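Side-chain contacts in acetyltransferase PA1377 (Pseudomonas aeruginosa, PDB 2VI7), which probably transfers acetyl groups to an amino nitrogen of its substrate, as other members of the GCN5-related N-acetyltransferase (GNAT) family do: residues Arg9-Arg12 with Arg16-Glu19; Gly20-Tyr25 with Glu43-Arg48; Val30-Leu35 with Val154-Phe159; Leu61-Leu64 with Val69-Ser72; Leu120-Leu125 with Glu144-Met149. All coordinates share one frame; numbering follows the deposited sequence.

Contact 1: Arg9-Arg12 with Arg16-Glu19; sequences RLER and RHVE
Glu11 of strand 8-12 meets Arg16 and His17, which lead toward helix 18-25, a compact example of a turn whose two ends are held by charge and by a ring rather than by paired backbones.

The ionic part is a salt bridge in which a single carboxylate oxygen faces both ends of a guanidinium. Glu11 OE1 lies 3.2 Å from Arg16 NH2 and equally far from Arg16 NH1, but both N-H groups point well off the line to the oxygen, with angles near 120°, and both hydrogen bonds are weak. The carboxylate and guanidinium planes stand 50° apart, so this is not the flat two-oxygen pairing. Arg16 was modelled in two conformers, so the bridge holds for one of them and is doubtful as a permanent link.

The second kind of contact belongs to the imidazole of His17. Glu11 OE1 sits at the edge of this ring, in its plane, 3.5 Å from His17 NE2. CE1 of the ring also comes to 3.4 Å from Arg12 O. With CG anti to the carbonyl carbon (chi1 -56°), the imidazole is turned toward the strand, and ND1 takes part in a weak hydrogen bond with the backbone N of Ser14 in the connecting turn.

Beyond the pair, Glu11 and Arg9 are hydrogen-bonded through their backbones to strand 58-65, whose Leu64 also packs on His17. Leu10, on the other face of the strand, rests on helix 102-117, while Val18 leads helix 18-25 against helix 42-49.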
# COMPACT_ATOMS: atom_id res chain seq x y z
N ARG A 9 -7.76 -28.55 -5.99
CA ARG A 9 -8.62 -28.24 -4.85
C ARG A 9 -8.20 -26.90 -4.26
O ARG A 9 -7.02 -26.68 -4.03
CB ARG A 9 -8.48 -29.28 -3.74
CG ARG A 9 -9.57 -30.32 -3.64
CD ARG A 9 -9.49 -31.02 -2.29
NE ARG A 9 -10.09 -32.36 -2.26
CZ ARG A 9 -11.40 -32.63 -2.26
NH1 ARG A 9 -12.28 -31.64 -2.31
NH2 ARG A 9 -11.82 -33.89 -2.17
N LEU A 10 -9.17 -26.02 -4.01
CA LEU A 10 -8.87 -24.73 -3.41
C LEU A 10 -9.28 -24.84 -1.95
O LEU A 10 -10.33 -25.39 -1.63
CB LEU A 10 -9.66 -23.61 -4.08
CG LEU A 10 -9.25 -23.30 -5.52
CD1 LEU A 10 -10.09 -22.15 -6.05
CD2 LEU A 10 -7.78 -22.93 -5.56
N GLU A 11 -8.44 -24.33 -1.07
CA GLU A 11 -8.73 -24.38 0.35
C GLU A 11 -8.16 -23.19 1.07
O GLU A 11 -7.20 -22.58 0.61
CB GLU A 11 -8.17 -25.68 0.94
CG GLU A 11 -9.06 -26.89 0.68
CD GLU A 11 -8.47 -28.19 1.23
OE1 GLU A 11 -7.76 -28.11 2.27
OE2 GLU A 11 -8.74 -29.26 0.63
N ARG A 12 -8.78 -22.84 2.19
CA ARG A 12 -8.33 -21.72 3.00
C ARG A 12 -6.98 -22.06 3.62
O ARG A 12 -6.79 -23.12 4.24
CB ARG A 12 -9.37 -21.41 4.09
CG ARG A 12 -9.01 -20.27 5.03
CD ARG A 12 -9.00 -18.93 4.33
NE ARG A 12 -8.72 -17.84 5.26
CZ ARG A 12 -9.64 -17.15 5.92
NH1 ARG A 12 -10.93 -17.41 5.75
NH2 ARG A 12 -9.28 -16.18 6.76
N ARG A 16 -2.12 -26.42 8.53
CA ARG A 16 -1.90 -27.67 7.82
C ARG A 16 -1.09 -27.46 6.54
O ARG A 16 -0.37 -28.35 6.11
CB ARG A 16 -3.23 -28.31 7.44
CG ARG A 16 -4.43 -27.92 8.30
CD ARG A 16 -5.71 -28.02 7.49
NE ARG A 16 -5.49 -28.85 6.31
CZ ARG A 16 -6.39 -29.08 5.36
NH1 ARG A 16 -7.60 -28.55 5.44
NH2 ARG A 16 -6.07 -29.84 4.33
N HIS A 17 -1.24 -26.28 5.94
CA HIS A 17 -0.56 -25.94 4.68
C HIS A 17 0.79 -25.22 4.74
O HIS A 17 1.51 -25.19 3.73
CB HIS A 17 -1.49 -25.08 3.80
CG HIS A 17 -2.82 -25.71 3.50
ND1 HIS A 17 -4.00 -25.26 4.06
CD2 HIS A 17 -3.17 -26.73 2.68
CE1 HIS A 17 -5.01 -25.97 3.60
NE2 HIS A 17 -4.53 -26.87 2.76
N VAL A 18 1.13 -24.63 5.88
CA VAL A 18 2.40 -23.89 6.02
C VAL A 18 3.63 -24.54 5.41
O VAL A 18 4.51 -23.85 4.89
CB VAL A 18 2.74 -23.60 7.50
CG1 VAL A 18 3.76 -22.47 7.59
CG2 VAL A 18 1.49 -23.24 8.26
N GLU A 19 3.71 -25.87 5.47
CA GLU A 19 4.87 -26.55 4.91
C GLU A 19 4.86 -26.49 3.38
O GLU A 19 5.88 -26.17 2.76
CB GLU A 19 4.92 -28.01 5.37
CG GLU A 19 6.33 -28.60 5.37
CD GLU A 19 6.37 -30.07 5.76
OE1 GLU A 19 5.76 -30.43 6.80
OE2 GLU A 19 7.02 -30.86 5.02

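Contact 2: Gly20-Tyr25 with Glu43-Arg48; sequences GLTALY and EQRRKR
Arg45 carries the whole of helix 42-49's share in this contact, reaching across to Leu21, Thr22 and Tyr25 of helix 18-25. The axes of the two short segments stay 10.7 Å apart at an angle of 124°, and Arg45 bridges the gap.

The tight part begins where Arg45 slides past Thr22 in the opposite direction, bringing its CD to 3.2 Å from Thr22 OG1. That hydroxyl is hydrogen-bonded to Val18 O, one turn earlier in its own helix, and is no partner for the guanidinium. Farther out, Arg45 NH2 presses on the edge of the Tyr25 ring, 3.1 Å from CD1, with ring and guanidinium planes 41° apart; the approach is edgewise, so it is not a cation-pi stack. One face of the guanidinium is covered by Leu21 CD2, 3.9 Å from Arg45 NH1. Arg45 NE is buried here and finds no polar partner in the model.

Helices 18-25 and 42-49 are among the helices between the first two strands of the GNAT fold, and helix 18-25 lies on strand 68-77 through Leu21, Leu24 and Tyr25.

The rest of segment 43-48 is looser: Gln44 and Arg46 are exposed, Glu43 and Arg48 have no modelled side chain, and Gln44 and Lys47 are cut short, consistent with mobility.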
# COMPACT_ATOMS: atom_id res chain seq x y z
N GLY A 20 3.71 -26.78 2.79
CA GLY A 20 3.58 -26.75 1.34
C GLY A 20 3.67 -25.36 0.75
O GLY A 20 4.23 -25.16 -0.33
N LEU A 21 3.11 -24.38 1.46
CA LEU A 21 3.15 -22.99 0.99
C LEU A 21 4.58 -22.46 1.00
O LEU A 21 5.00 -21.74 0.09
CB LEU A 21 2.26 -22.10 1.88
CG LEU A 21 2.30 -20.65 1.41
CD1 LEU A 21 1.58 -20.54 0.07
CD2 LEU A 21 1.65 -19.75 2.43
N THR A 22 5.33 -22.82 2.04
CA THR A 22 6.71 -22.41 2.19
C THR A 22 7.54 -22.95 1.03
O THR A 22 8.38 -22.25 0.47
CB THR A 22 7.28 -22.94 3.50
OG1 THR A 22 6.54 -22.39 4.59
CG2 THR A 22 8.70 -22.54 3.66
N ALA A 23 7.29 -24.21 0.67
CA ALA A 23 7.99 -24.84 -0.43
C ALA A 23 7.66 -24.12 -1.73
O ALA A 23 8.52 -23.95 -2.60
CB ALA A 23 7.58 -26.30 -0.54
N LEU A 24 6.41 -23.69 -1.87
CA LEU A 24 5.96 -22.98 -3.07
C LEU A 24 6.84 -21.77 -3.35
O LEU A 24 7.37 -21.59 -4.44
CB LEU A 24 4.51 -22.53 -2.92
CG LEU A 24 3.96 -21.66 -4.06
CD1 LEU A 24 3.84 -22.51 -5.33
CD2 LEU A 24 2.60 -21.07 -3.66
N TYR A 25 7.01 -20.93 -2.33
CA TYR A 25 7.81 -19.73 -2.44
C TYR A 25 9.31 -19.98 -2.50
O TYR A 25 10.08 -19.09 -2.86
CB TYR A 25 7.45 -18.79 -1.29
CG TYR A 25 6.04 -18.24 -1.40
CD1 TYR A 25 5.28 -17.99 -0.26
CD2 TYR A 25 5.47 -17.98 -2.65
CE1 TYR A 25 3.98 -17.48 -0.36
CE2 TYR A 25 4.18 -17.47 -2.76
CZ TYR A 25 3.44 -17.22 -1.62
OH TYR A 25 2.17 -16.71 -1.73
N GLU A 43 8.83 -21.98 10.22
CA GLU A 43 8.89 -21.29 11.50
C GLU A 43 8.19 -19.94 11.63
O GLU A 43 7.22 -19.82 12.37
N GLN A 44 8.66 -18.92 10.91
CA GLN A 44 8.06 -17.59 11.01
C GLN A 44 6.65 -17.47 10.43
O GLN A 44 5.87 -16.62 10.87
CB GLN A 44 8.96 -16.52 10.36
CG GLN A 44 9.75 -15.64 11.34
CD GLN A 44 11.24 -15.94 11.34
N ARG A 45 6.32 -18.32 9.46
CA ARG A 45 4.98 -18.29 8.86
C ARG A 45 3.92 -18.66 9.88
O ARG A 45 2.91 -17.97 10.02
CB ARG A 45 4.92 -19.25 7.67
CG ARG A 45 5.73 -18.76 6.49
CD ARG A 45 5.40 -19.47 5.19
NE ARG A 45 5.76 -18.62 4.05
CZ ARG A 45 5.06 -17.56 3.63
NH1 ARG A 45 3.94 -17.21 4.24
NH2 ARG A 45 5.50 -16.85 2.60
N ARG A 46 4.16 -19.75 10.60
CA ARG A 46 3.25 -20.25 11.62
C ARG A 46 2.92 -19.15 12.64
O ARG A 46 1.77 -18.99 13.05
CB ARG A 46 3.88 -21.45 12.32
CG ARG A 46 2.91 -22.48 12.80
CD ARG A 46 3.64 -23.80 12.94
NE ARG A 46 2.90 -24.87 12.28
CZ ARG A 46 3.47 -25.83 11.56
NH1 ARG A 46 4.79 -25.83 11.41
NH2 ARG A 46 2.72 -26.77 10.99
N LYS A 47 3.94 -18.40 13.04
CA LYS A 47 3.75 -17.31 13.99
C LYS A 47 2.86 -16.24 13.35
O LYS A 47 2.12 -15.51 14.04
CB LYS A 47 5.10 -16.69 14.38
N ARG A 48 2.94 -16.15 12.02
CA ARG A 48 2.16 -15.18 11.25
C ARG A 48 0.70 -15.63 11.12
O ARG A 48 -0.22 -14.87 11.41

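Contact 3: Val30-Leu35 with Val154-Phe159; sequences VARQVL and VRDGRF
Arg32 and Arg155 bring two tight turns together, their CA atoms 6.0 Å apart: a type I turn from Ala31 to Val34, and the type I' turn from Arg155 to Arg158 that closes a two-residue beta hairpin through Asp156 and Gly157.

Arg32 grips Asp156 side-on. Its NH2 donates to Asp156 OD2 at 2.9 Å and its NE to Asp156 OD1 at 3.3 Å, each nearly straight and each to a syn lone pair. The two groups are almost coplanar, 11° apart. The bend at chi3 of Arg32 (-79°) also lays its guanidinium flat on that of Arg155, centres 4.4 Å apart. Arg155, in turn, donates NH2 to Gln33 OE1 at 3.2 Å, a more bent bond, and passes its CD 3.2 Å from Arg32 O. The chief partner of Arg155 is Asp130, which takes its NH1, and Tyr128 adds a cation-pi contact. Arg82 of the second subunit donates to Arg32 O and Val154 O.

Two stacked arginines are thus probably tolerated because carboxylates lie at hand: Asp156 at the edge of one and Asp130 paired with NH1 of the other would offset their charge.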
# COMPACT_ATOMS: atom_id res chain seq x y z
N VAL A 30 8.90 -18.94 -8.86
CA VAL A 30 7.62 -18.52 -8.30
C VAL A 30 7.83 -17.24 -7.49
O VAL A 30 7.14 -16.24 -7.70
CB VAL A 30 7.02 -19.59 -7.35
CG1 VAL A 30 5.78 -19.05 -6.65
CG2 VAL A 30 6.69 -20.84 -8.13
N ALA A 31 8.80 -17.27 -6.58
CA ALA A 31 9.10 -16.13 -5.73
C ALA A 31 9.48 -14.87 -6.50
O ALA A 31 9.13 -13.76 -6.08
CB ALA A 31 10.20 -16.49 -4.75
N ARG A 32 10.18 -15.01 -7.62
CA ARG A 32 10.62 -13.83 -8.35
C ARG A 32 9.53 -13.04 -9.05
O ARG A 32 9.73 -11.87 -9.33
CB ARG A 32 11.72 -14.19 -9.35
CG ARG A 32 11.28 -15.01 -10.52
CD ARG A 32 12.45 -15.34 -11.44
NE ARG A 32 12.83 -14.23 -12.31
CZ ARG A 32 12.09 -13.77 -13.32
NH1 ARG A 32 10.92 -14.33 -13.60
NH2 ARG A 32 12.54 -12.77 -14.08
N GLN A 33 8.39 -13.66 -9.32
CA GLN A 33 7.30 -12.95 -9.99
C GLN A 33 6.33 -12.26 -9.03
O GLN A 33 5.32 -11.68 -9.45
CB GLN A 33 6.57 -13.89 -10.95
CG GLN A 33 7.45 -14.39 -12.10
CD GLN A 33 7.84 -13.29 -13.10
OE1 GLN A 33 8.14 -12.16 -12.73
NE2 GLN A 33 7.84 -13.64 -14.39
N VAL A 34 6.64 -12.34 -7.74
CA VAL A 34 5.86 -11.69 -6.68
C VAL A 34 6.89 -10.90 -5.85
O VAL A 34 7.90 -10.46 -6.40
CB VAL A 34 5.07 -12.72 -5.79
CG1 VAL A 34 3.90 -13.29 -6.59
CG2 VAL A 34 5.96 -13.86 -5.34
N LEU A 35 6.65 -10.70 -4.56
CA LEU A 35 7.59 -9.95 -3.73
C LEU A 35 8.15 -10.77 -2.58
O LEU A 35 8.81 -10.24 -1.69
CB LEU A 35 6.94 -8.68 -3.19
CG LEU A 35 6.68 -7.53 -4.16
CD1 LEU A 35 5.81 -6.45 -3.53
CD2 LEU A 35 8.02 -6.96 -4.58
N VAL A 154 12.70 -5.05 -6.46
CA VAL A 154 13.92 -5.73 -6.84
C VAL A 154 13.54 -7.12 -7.35
O VAL A 154 12.67 -7.79 -6.79
CB VAL A 154 14.90 -5.90 -5.63
CG1 VAL A 154 16.15 -6.67 -6.05
CG2 VAL A 154 15.28 -4.56 -5.07
N ARG A 155 14.17 -7.52 -8.45
CA ARG A 155 13.97 -8.84 -9.03
C ARG A 155 15.25 -9.13 -9.83
O ARG A 155 15.69 -8.31 -10.64
CB ARG A 155 12.73 -8.88 -9.94
CG ARG A 155 12.34 -10.31 -10.37
CD ARG A 155 11.36 -10.34 -11.56
NE ARG A 155 11.90 -9.66 -12.74
CZ ARG A 155 11.23 -9.48 -13.87
NH1 ARG A 155 11.81 -8.84 -14.88
NH2 ARG A 155 9.99 -9.93 -14.01
N ASP A 156 15.85 -10.30 -9.59
CA ASP A 156 17.09 -10.70 -10.27
C ASP A 156 18.19 -9.64 -10.14
O ASP A 156 18.92 -9.36 -11.10
CB ASP A 156 16.85 -10.97 -11.75
CG ASP A 156 15.72 -11.95 -11.98
OD1 ASP A 156 15.58 -12.91 -11.18
OD2 ASP A 156 14.98 -11.76 -12.97
N GLY A 157 18.30 -9.05 -8.95
CA GLY A 157 19.32 -8.06 -8.67
C GLY A 157 19.17 -6.69 -9.30
O GLY A 157 20.12 -5.90 -9.28
N ARG A 158 18.01 -6.39 -9.85
CA ARG A 158 17.80 -5.09 -10.47
C ARG A 158 16.40 -4.56 -10.18
O ARG A 158 15.51 -5.31 -9.81
CB ARG A 158 18.01 -5.19 -11.98
CG ARG A 158 17.06 -6.14 -12.68
CD ARG A 158 17.30 -6.13 -14.18
N PHE A 159 16.23 -3.26 -10.32
CA PHE A 159 14.93 -2.64 -10.11
C PHE A 159 14.09 -2.81 -11.37
O PHE A 159 14.54 -2.50 -12.47
CB PHE A 159 15.12 -1.16 -9.77
CG PHE A 159 15.78 -0.93 -8.46
CD1 PHE A 159 16.71 0.08 -8.31
CD2 PHE A 159 15.49 -1.75 -7.37
CE1 PHE A 159 17.33 0.30 -7.09
CE2 PHE A 159 16.09 -1.54 -6.15
CZ PHE A 159 17.02 -0.52 -6.01

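Contact 4: Leu61-Leu64 with Val69-Ser72; sequences LVAL and VIGS
Strands 61-64 and 69-72 form the antiparallel arms of a beta hairpin interrupted by a classic beta bulge, in which Ile70 and Gly71 together stand opposite Ala63. Ala63 O receives Ile70 N at 2.9 Å, nearly along the C=O axis, whereas Gly71 N reaches the same oxygen only weakly. Ala63 N gives a straight bond of 2.7 Å to Gly71 O, although the donor stands above the carbonyl plane.

The bulge shapes the packing. Because Gly71 has no side chain, the methyl of Ala63 can settle against bare backbone, its CB 4.0 Å from Gly71 CA. Beside it Ile70 puts CG1 between the backbone N and the carbonyl carbon (chi1 60°), and this branch lies 3.4 Å from Ala63 O. Val102 of helix 102-117 covers both Ala63 and Ile70.

On the other face, Leu64 leans across the strand boundary so that its CD2 meets Val69 CG2 at 3.6 Å, while Val62 is a looser neighbour of Val69. His17 and Tyr13 also touch Val62. At the end away from the hairpin loop, Ser72 keeps OG opposite its backbone N (chi1 -178°), where the hydroxyl donates to Leu61 O at 2.9 Å.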
# COMPACT_ATOMS: atom_id res chain seq x y z
N LEU A 61 -5.92 -18.21 -0.09
CA LEU A 61 -6.23 -19.52 -0.65
C LEU A 61 -4.97 -20.22 -1.13
O LEU A 61 -3.98 -19.58 -1.50
CB LEU A 61 -7.20 -19.39 -1.82
CG LEU A 61 -8.63 -18.92 -1.58
CD1 LEU A 61 -9.34 -18.82 -2.92
CD2 LEU A 61 -9.35 -19.89 -0.64
N VAL A 62 -5.03 -21.54 -1.12
CA VAL A 62 -3.93 -22.36 -1.60
C VAL A 62 -4.57 -23.31 -2.58
O VAL A 62 -5.66 -23.81 -2.33
CB VAL A 62 -3.27 -23.16 -0.48
CG1 VAL A 62 -2.34 -22.27 0.31
CG2 VAL A 62 -4.33 -23.76 0.44
N ALA A 63 -3.90 -23.53 -3.71
CA ALA A 63 -4.39 -24.44 -4.72
C ALA A 63 -3.65 -25.74 -4.45
O ALA A 63 -2.43 -25.74 -4.33
CB ALA A 63 -4.05 -23.93 -6.10
N LEU A 64 -4.40 -26.83 -4.36
CA LEU A 64 -3.81 -28.14 -4.07
C LEU A 64 -4.06 -29.20 -5.15
O LEU A 64 -5.11 -29.24 -5.79
CB LEU A 64 -4.39 -28.68 -2.75
CG LEU A 64 -4.28 -27.82 -1.51
CD1 LEU A 64 -5.19 -28.35 -0.44
CD2 LEU A 64 -2.85 -27.81 -1.02
N VAL A 69 0.88 -28.13 -2.33
CA VAL A 69 0.54 -26.73 -2.61
C VAL A 69 1.21 -26.31 -3.91
O VAL A 69 2.43 -26.13 -3.95
CB VAL A 69 1.02 -25.80 -1.48
CG1 VAL A 69 0.88 -24.34 -1.90
CG2 VAL A 69 0.21 -26.05 -0.21
N ILE A 70 0.42 -26.14 -4.96
CA ILE A 70 0.95 -25.76 -6.27
C ILE A 70 0.63 -24.31 -6.62
O ILE A 70 0.97 -23.84 -7.72
CB ILE A 70 0.39 -26.66 -7.38
CG1 ILE A 70 -1.14 -26.55 -7.42
CG2 ILE A 70 0.82 -28.09 -7.16
CD1 ILE A 70 -1.79 -27.32 -8.54
N GLY A 71 -0.02 -23.61 -5.70
CA GLY A 71 -0.38 -22.23 -5.97
C GLY A 71 -1.03 -21.52 -4.81
O GLY A 71 -1.53 -22.15 -3.88
N SER A 72 -1.03 -20.20 -4.86
CA SER A 72 -1.62 -19.43 -3.78
C SER A 72 -1.95 -18.01 -4.22
O SER A 72 -1.38 -17.51 -5.19
CB SER A 72 -0.66 -19.40 -2.60
OG SER A 72 -1.23 -18.70 -1.53

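Contact 5: Leu120-Leu125 with Glu144-Met149; sequences LRRVEL and ETEGEM. With SO4 (sulfate ion), chain E.
Arg122 and Glu146 join strands 122-128 and 144-152, which are not paired with each other: both run antiparallel to strand 158-168, which lies between them. A classic beta bulge at Glu146 and Gly147, formed against that central strand, marks the place from which the acidic side chain sets out.

The side chains come from opposite directions and meet end-on over Ala166 of the central strand. Arg122, with CG anti to the backbone N (chi1 178°), stays extended as far as NE and presents both terminal nitrogens to one carboxylate. NH2 donates to Glu146 OE2 at 2.8 Å, NH1 to Glu146 OE1 at 3.0 Å, and both bonds are nearly straight. The planes lie within 23° of each other, and both oxygens are met on their syn sides.

A third bond fixes the rotation of the guanidinium, since Arg122 NE donates at 2.7 Å to the anti lone pair of Glu124 OE2. All three accepting oxygens lie within about 10° of the guanidinium plane. Glu124 OE2 is shared with Arg83, and Glu146 OE1 also accepts the backbone N of Arg150 of the second subunit.

One residue before Glu146, Thr145 holds a sulfate, probably from the crystallisation liquor, through its N, 2.9 Å from O2, and its OG1, 2.8 Å from O1; Arg139 NE is a further donor.

The strand order, with strand 158-168, the last in the chain, inserted between strands 122-128 and 144-152, is typical of the GNAT fold, and here strand 144-152 also meets the second subunit.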
# COMPACT_ATOMS: atom_id res chain seq x y z
N LEU A 120 -17.18 -5.90 -2.94
CA LEU A 120 -16.15 -4.88 -3.13
C LEU A 120 -16.37 -4.19 -4.47
O LEU A 120 -16.78 -4.83 -5.44
CB LEU A 120 -14.75 -5.49 -3.10
CG LEU A 120 -14.27 -6.07 -1.77
CD1 LEU A 120 -12.88 -6.65 -1.95
CD2 LEU A 120 -14.29 -4.98 -0.70
N ARG A 121 -16.10 -2.90 -4.51
CA ARG A 121 -16.26 -2.12 -5.74
C ARG A 121 -14.95 -2.05 -6.53
O ARG A 121 -14.96 -1.83 -7.73
CB ARG A 121 -16.69 -0.69 -5.39
CG ARG A 121 -16.91 0.24 -6.58
CD ARG A 121 -16.98 1.67 -6.08
NE ARG A 121 -17.32 2.65 -7.11
CZ ARG A 121 -18.56 2.90 -7.54
NH1 ARG A 121 -19.59 2.23 -7.04
NH2 ARG A 121 -18.77 3.86 -8.43
N ARG A 122 -13.83 -2.27 -5.85
CA ARG A 122 -12.53 -2.15 -6.49
C ARG A 122 -11.54 -3.19 -5.98
O ARG A 122 -11.42 -3.39 -4.78
CB ARG A 122 -12.00 -0.74 -6.21
CG ARG A 122 -10.64 -0.41 -6.74
CD ARG A 122 -10.21 0.95 -6.22
NE ARG A 122 -8.79 1.17 -6.48
CZ ARG A 122 -8.29 1.55 -7.65
NH1 ARG A 122 -9.10 1.77 -8.67
NH2 ARG A 122 -6.98 1.66 -7.81
N VAL A 123 -10.85 -3.85 -6.90
CA VAL A 123 -9.84 -4.82 -6.52
C VAL A 123 -8.56 -4.36 -7.21
O VAL A 123 -8.57 -4.06 -8.41
CB VAL A 123 -10.20 -6.25 -6.98
CG1 VAL A 123 -9.14 -7.23 -6.50
CG2 VAL A 123 -11.54 -6.64 -6.42
N GLU A 124 -7.48 -4.29 -6.44
CA GLU A 124 -6.19 -3.79 -6.93
C GLU A 124 -5.07 -4.82 -6.93
O GLU A 124 -5.03 -5.73 -6.11
CB GLU A 124 -5.79 -2.60 -6.07
CG GLU A 124 -6.97 -1.72 -5.68
CD GLU A 124 -6.67 -0.82 -4.49
OE1 GLU A 124 -5.96 -1.28 -3.57
OE2 GLU A 124 -7.17 0.32 -4.47
N LEU A 125 -4.14 -4.66 -7.87
CA LEU A 125 -2.99 -5.55 -7.98
C LEU A 125 -1.86 -4.86 -8.71
O LEU A 125 -2.05 -3.80 -9.30
CB LEU A 125 -3.38 -6.83 -8.73
CG LEU A 125 -3.66 -6.79 -10.24
CD1 LEU A 125 -2.38 -6.55 -11.02
CD2 LEU A 125 -4.26 -8.12 -10.67
N GLU A 144 -7.73 -3.58 -15.50
CA GLU A 144 -7.22 -2.66 -16.49
C GLU A 144 -6.02 -1.97 -15.88
O GLU A 144 -5.98 -1.76 -14.68
CB GLU A 144 -8.26 -1.62 -16.86
CG GLU A 144 -9.46 -2.16 -17.58
CD GLU A 144 -10.46 -1.05 -17.89
OE1 GLU A 144 -10.12 -0.14 -18.69
OE2 GLU A 144 -11.57 -1.08 -17.32
N THR A 145 -5.05 -1.63 -16.72
CA THR A 145 -3.85 -0.95 -16.26
C THR A 145 -4.20 0.49 -15.89
O THR A 145 -4.81 1.21 -16.68
CB THR A 145 -2.77 -0.93 -17.35
OG1 THR A 145 -2.36 -2.27 -17.64
CG2 THR A 145 -1.56 -0.11 -16.90
N GLU A 146 -3.80 0.89 -14.69
CA GLU A 146 -4.06 2.23 -14.20
C GLU A 146 -2.79 3.05 -14.14
O GLU A 146 -2.84 4.28 -14.07
CB GLU A 146 -4.71 2.18 -12.83
CG GLU A 146 -6.20 1.87 -12.87
CD GLU A 146 -6.87 2.06 -11.52
OE1 GLU A 146 -8.10 2.29 -11.50
OE2 GLU A 146 -6.16 1.98 -10.49
N GLY A 147 -1.65 2.38 -14.15
CA GLY A 147 -0.40 3.10 -14.09
C GLY A 147 0.79 2.19 -14.20
O GLY A 147 0.65 0.97 -14.10
N GLU A 148 1.96 2.79 -14.43
CA GLU A 148 3.21 2.06 -14.56
C GLU A 148 4.18 2.67 -13.54
O GLU A 148 4.49 3.86 -13.60
CB GLU A 148 3.77 2.21 -15.97
CG GLU A 148 5.06 1.44 -16.20
CD GLU A 148 5.41 1.31 -17.67
OE1 GLU A 148 6.42 0.63 -17.98
OE2 GLU A 148 4.68 1.89 -18.51
N MET A 149 4.64 1.83 -12.61
CA MET A 149 5.53 2.28 -11.55
C MET A 149 6.97 1.83 -11.74
O MET A 149 7.29 0.64 -11.67
CB MET A 149 4.95 1.78 -10.23
CG MET A 149 3.44 1.89 -10.23
SD MET A 149 2.71 2.00 -8.61
CE MET A 149 2.25 0.31 -8.34
S SO4 E . -5.11 -2.50 -20.28
O1 SO4 E . -4.30 -3.34 -19.39
O2 SO4 E . -5.89 -1.52 -19.50
O3 SO4 E . -4.23 -1.77 -21.23
O4 SO4 E . -6.03 -3.39 -21.00

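Overall arrangement
Contacts 1, 2 and 4 gather at one end of the molecule. Contacts 1 and 4 are centred about 6 Å apart and share neighbouring strands of the sheet, while contacts 1 and 2 both use helix 18-25, which in turn covers contact 4. Contacts 2 and 4 are buried: contact 4 is built from backbone bonds and apolar branches, whereas contact 2 rests on one arginine among helix side chains. Contacts 3 and 5 rely on salt-bridge networks, are partly buried, and both touch the second subunit, unlike the other three. Contact 1 is also ionic and partly buried, but its bonds are weak. Contact 5 lies across the chain's centre from contacts 1, 2 and 4.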